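Local coordinates for MTH169 (Methanobacterium thermoautotrophicum, PDB 1GTD), which is a small alpha/beta protein of the PurS-like family whose antiparallel sheet runs on into a second subunit within an assembly of four chains, at residues Glu6-Leu11 with Thr40-Phe45; Met15-Ala20 with Asp36-Asp41. All blocks are in the same frame, centred on the assembly; numbering follows the deposited sequence.

Interaction 1 of 2, residues Glu6-Leu11 with Thr40-Phe45; sequences EVRIRL and TDVITF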
# COMPACT_ATOMS: atom_id res chain seq x y z
N GLU B 6 15.97 -11.70 0.36
CA GLU B 6 14.88 -11.15 1.17
C GLU B 6 15.24 -9.75 1.65
O GLU B 6 16.24 -9.56 2.36
CB GLU B 6 14.58 -12.02 2.39
CG GLU B 6 13.50 -11.39 3.27
CD GLU B 6 13.15 -12.20 4.51
OE1 GLU B 6 14.07 -12.49 5.31
OE2 GLU B 6 11.96 -12.53 4.69
N VAL B 7 14.42 -8.77 1.27
CA VAL B 7 14.65 -7.39 1.68
C VAL B 7 13.52 -6.92 2.59
O VAL B 7 12.35 -6.90 2.19
CB VAL B 7 14.73 -6.44 0.47
CG1 VAL B 7 15.11 -5.05 0.93
CG2 VAL B 7 15.74 -6.95 -0.52
N ARG B 8 13.87 -6.56 3.82
CA ARG B 8 12.88 -6.09 4.79
C ARG B 8 13.03 -4.58 4.90
O ARG B 8 14.12 -4.07 5.12
CB ARG B 8 13.10 -6.77 6.13
CG ARG B 8 13.10 -8.29 6.00
CD ARG B 8 13.25 -8.97 7.35
NE ARG B 8 12.06 -8.76 8.18
CZ ARG B 8 11.11 -9.67 8.38
NH1 ARG B 8 11.20 -10.87 7.81
NH2 ARG B 8 10.07 -9.37 9.15
N ILE B 9 11.92 -3.86 4.73
CA ILE B 9 11.93 -2.41 4.76
C ILE B 9 11.00 -1.82 5.82
O ILE B 9 9.82 -2.15 5.88
CB ILE B 9 11.52 -1.88 3.38
CG1 ILE B 9 12.38 -2.58 2.32
CG2 ILE B 9 11.75 -0.38 3.29
CD1 ILE B 9 11.97 -2.31 0.89
N ARG B 10 11.54 -0.94 6.66
CA ARG B 10 10.74 -0.32 7.71
C ARG B 10 11.19 1.12 8.00
O ARG B 10 12.38 1.40 8.11
CB ARG B 10 10.83 -1.17 8.98
CG ARG B 10 9.91 -0.71 10.10
CD ARG B 10 9.94 -1.70 11.24
NE ARG B 10 11.31 -1.93 11.71
CZ ARG B 10 11.64 -2.81 12.65
NH1 ARG B 10 10.71 -3.55 13.24
NH2 ARG B 10 12.92 -2.94 13.01
N LEU B 11 10.23 2.03 8.12
CA LEU B 11 10.53 3.43 8.38
C LEU B 11 11.31 3.60 9.67
O LEU B 11 11.12 2.84 10.62
CB LEU B 11 9.24 4.25 8.44
CG LEU B 11 8.60 4.53 7.08
CD1 LEU B 11 7.15 4.94 7.24
CD2 LEU B 11 9.39 5.61 6.38
N THR B 40 6.13 -3.56 8.52
CA THR B 40 7.34 -3.89 7.79
C THR B 40 6.93 -4.48 6.46
O THR B 40 5.95 -5.22 6.37
CB THR B 40 8.19 -4.93 8.53
OG1 THR B 40 8.46 -4.48 9.86
CG2 THR B 40 9.51 -5.15 7.80
N ASP B 41 7.68 -4.14 5.41
CA ASP B 41 7.39 -4.66 4.09
C ASP B 41 8.51 -5.60 3.74
O ASP B 41 9.67 -5.24 3.85
CB ASP B 41 7.32 -3.53 3.07
CG ASP B 41 6.27 -2.51 3.43
OD1 ASP B 41 6.65 -1.35 3.76
OD2 ASP B 41 5.07 -2.87 3.41
N VAL B 42 8.17 -6.81 3.32
CA VAL B 42 9.20 -7.76 2.97
C VAL B 42 9.09 -8.18 1.52
O VAL B 42 8.03 -8.61 1.06
CB VAL B 42 9.12 -9.00 3.87
CG1 VAL B 42 10.32 -9.91 3.62
CG2 VAL B 42 9.05 -8.56 5.33
N ILE B 43 10.19 -8.01 0.79
CA ILE B 43 10.24 -8.37 -0.60
C ILE B 43 11.20 -9.54 -0.71
O ILE B 43 12.32 -9.47 -0.20
CB ILE B 43 10.78 -7.23 -1.45
CG1 ILE B 43 9.99 -5.96 -1.13
CG2 ILE B 43 10.68 -7.59 -2.92
CD1 ILE B 43 10.51 -4.73 -1.84
N THR B 44 10.76 -10.62 -1.36
CA THR B 44 11.61 -11.79 -1.54
C THR B 44 11.69 -12.10 -3.03
O THR B 44 10.77 -11.78 -3.78
CB THR B 44 11.04 -13.02 -0.80
OG1 THR B 44 10.52 -12.62 0.48
CG2 THR B 44 12.13 -14.03 -0.57
N PHE B 45 12.77 -12.73 -3.47
CA PHE B 45 12.93 -13.07 -4.88
C PHE B 45 14.23 -13.80 -5.18
O PHE B 45 15.25 -13.59 -4.53
CB PHE B 45 12.83 -11.81 -5.75
CG PHE B 45 13.89 -10.78 -5.47
CD1 PHE B 45 15.13 -10.85 -6.09
CD2 PHE B 45 13.65 -9.74 -4.58
CE1 PHE B 45 16.12 -9.90 -5.82
CE2 PHE B 45 14.64 -8.78 -4.29
CZ PHE B 45 15.87 -8.87 -4.92
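R8 lays the face of its guanidinium over CG2 of V42, with CZ 3.8 Å from that methyl. The arginine chain runs beside the valine, pointing the same way, before bending at chi3 (68°), which turns the flat group over the methyl. The other branch of V42, CG1, meets E6, whose extended chain brings OE2 to 3.3 Å of it. One valine thus underlies both members of a long ion pair, in which R8 NH1 stands 3.6 Å from E6 OE2. The opposite face is largely apolar, D41 apart: I9 and I43 cross obliquely and touch through their CD1 atoms, 3.9 Å apart, while V7 CG2 approaches the F45 ring. Hydrogen-bonded pairs, V7 with I43 and I9 with D41, alternate with the non-hydrogen-bonded pairs E6-T44 and R8-V42, the mark of antiparallel pairing; V7 N to I43 O measures 2.7 Å. One face is thus packed under a helix while the other carries charge. Strand 3-11 is the central one of three, flanked by 37-47 and 73-81. Helix 59-67 covers the apolar face, where L67 touches I9 and I43, C63 meets V7 and M62 meets F45. Beyond 37-47, an antiparallel strand of the second subunit continues the sheet.

Interaction 2 of 2, residues Met15-Ala20 with Asp36-Asp41; sequences MLNPEA and DTDTTD
E19 reaches out from the first turn of helix 18-30 and lays its carboxylate across T39, the two side chains crossing at about a right angle. Its chain is fully extended, with CG anti to the backbone N (chi1 -177°), and this stretch carries OE2 to within 3.4 Å of T39 CG2. T39 presents both its methyl and its hydroxyl to the glutamate; E19 CD lies 3.5 Å from T39 OG1, yet no hydrogen bond joins the residues. N17, at the N-cap position, approaches the same threonine from the loop side and also crosses it nearly perpendicularly.

One residue further along the helix, A20 packs directly on the strand backbone. Its CB lies 4.3 Å from D38 CA, and the T37 methyl CG2 comes to 3.5 Å from A20 O. In T37, a chi1 of -59° sets CG2 anti to the backbone N and sends the branches to different work: the methyl packs against A20, while OG1 is hydrogen-bonded to E24 of the same helix. D38 starts away from the helix, and its OD2 makes a weak bond to the neighbouring backbone N of T39, at 3.2 Å; its OD1 forms a long, weak ion pair with R10.

Between these two segments packing, not hydrogen bonding, makes the contact; the bond to E24 comes one turn later in the helix. Acidic groups also gather at its edge: E19 OE2 is 5.0 Å from D41 OD2, and D41 lies near its counterpart in the second subunit. This concentration of like charge could raise the tendency of one of these carboxylates to hold a proton.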
# COMPACT_ATOMS: atom_id res chain seq x y z
N MSE B 15 9.47 8.41 12.62
CA MSE B 15 8.83 8.71 11.35
C MSE B 15 7.37 8.32 11.45
O MSE B 15 7.06 7.28 12.03
CB MSE B 15 9.46 7.89 10.22
CG MSE B 15 10.93 8.10 10.02
SE MSE B 15 11.28 9.81 9.23
CE MSE B 15 13.22 9.81 9.33
N LEU B 16 6.49 9.13 10.87
CA LEU B 16 5.06 8.81 10.87
C LEU B 16 4.83 7.59 9.98
O LEU B 16 5.48 7.42 8.95
CB LEU B 16 4.23 9.99 10.33
CG LEU B 16 2.75 9.73 10.00
CD1 LEU B 16 1.89 9.69 11.25
CD2 LEU B 16 2.26 10.82 9.09
N ASN B 17 3.90 6.73 10.38
CA ASN B 17 3.56 5.56 9.58
C ASN B 17 2.05 5.60 9.44
O ASN B 17 1.33 5.12 10.32
CB ASN B 17 4.00 4.28 10.28
CG ASN B 17 3.74 3.04 9.45
OD1 ASN B 17 4.13 1.94 9.82
ND2 ASN B 17 3.06 3.21 8.31
N PRO B 18 1.56 6.19 8.35
CA PRO B 18 0.11 6.30 8.11
C PRO B 18 -0.65 4.99 8.32
O PRO B 18 -1.69 4.97 9.00
CB PRO B 18 0.04 6.79 6.66
CG PRO B 18 1.30 7.61 6.53
CD PRO B 18 2.32 6.74 7.22
N GLU B 19 -0.13 3.91 7.75
CA GLU B 19 -0.76 2.60 7.85
C GLU B 19 -0.82 2.16 9.30
O GLU B 19 -1.88 1.80 9.82
CB GLU B 19 0.02 1.58 7.01
CG GLU B 19 -0.60 0.17 6.99
CD GLU B 19 0.27 -0.87 6.26
OE1 GLU B 19 -0.07 -2.08 6.33
OE2 GLU B 19 1.29 -0.49 5.62
N ALA B 20 0.33 2.20 9.96
CA ALA B 20 0.43 1.81 11.37
C ALA B 20 -0.56 2.60 12.23
O ALA B 20 -1.29 2.02 13.04
CB ALA B 20 1.85 2.04 11.86
N ASP B 36 2.33 0.82 20.13
CA ASP B 36 3.52 0.71 19.32
C ASP B 36 3.32 -0.03 18.01
O ASP B 36 4.24 -0.71 17.54
CB ASP B 36 4.62 0.03 20.12
CG ASP B 36 4.99 0.81 21.35
OD1 ASP B 36 5.16 2.04 21.22
OD2 ASP B 36 5.10 0.20 22.44
N THR B 37 2.14 0.09 17.42
CA THR B 37 1.88 -0.59 16.16
C THR B 37 3.03 -0.23 15.22
O THR B 37 3.58 0.87 15.30
CB THR B 37 0.54 -0.15 15.52
OG1 THR B 37 -0.54 -0.42 16.43
CG2 THR B 37 0.30 -0.92 14.23
N ASP B 38 3.39 -1.17 14.35
CA ASP B 38 4.49 -0.97 13.41
C ASP B 38 4.24 -1.83 12.17
O ASP B 38 3.55 -2.86 12.24
CB ASP B 38 5.79 -1.39 14.09
CG ASP B 38 6.98 -0.59 13.64
OD1 ASP B 38 8.09 -0.85 14.17
OD2 ASP B 38 6.81 0.30 12.77
N THR B 39 4.80 -1.41 11.04
CA THR B 39 4.62 -2.13 9.77
C THR B 39 5.94 -2.35 9.05
O THR B 39 6.78 -1.45 8.97
CB THR B 39 3.66 -1.32 8.84
OG1 THR B 39 2.32 -1.81 8.97
CG2 THR B 39 4.11 -1.39 7.38
N THR B 40 6.13 -3.56 8.52
CA THR B 40 7.34 -3.89 7.79
C THR B 40 6.93 -4.48 6.46
O THR B 40 5.95 -5.22 6.37
CB THR B 40 8.19 -4.93 8.53
OG1 THR B 40 8.46 -4.48 9.86
CG2 THR B 40 9.51 -5.15 7.80
N ASP B 41 7.68 -4.14 5.41
CA ASP B 41 7.39 -4.66 4.09
C ASP B 41 8.51 -5.60 3.74
O ASP B 41 9.67 -5.24 3.85
CB ASP B 41 7.32 -3.53 3.07
CG ASP B 41 6.27 -2.51 3.43
OD1 ASP B 41 6.65 -1.35 3.76
OD2 ASP B 41 5.07 -2.87 3.41

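In the fold
Interactions 1 and 2 share strand 37-47, overlapping at T40 and D41, but use it differently. Interaction 1 lies near the middle of the chain, its centre about 3 Å from the chain's, and joins neighbouring strands through directed backbone bonds, with a mostly apolar face and one where charged side chains lie over a valine. Interaction 2, centred about 11 Å from the chain's centre, sets the start of helix 18-30 against the beginning of the strand mainly by packing, with no hydrogen bond between the two segments; A20 and T39 are buried, and N17, E19, T37 and D38 partly exposed. The contacts meet where R10 reaches T39 and D38, and L11 reaches L16. Both also touch the second subunit.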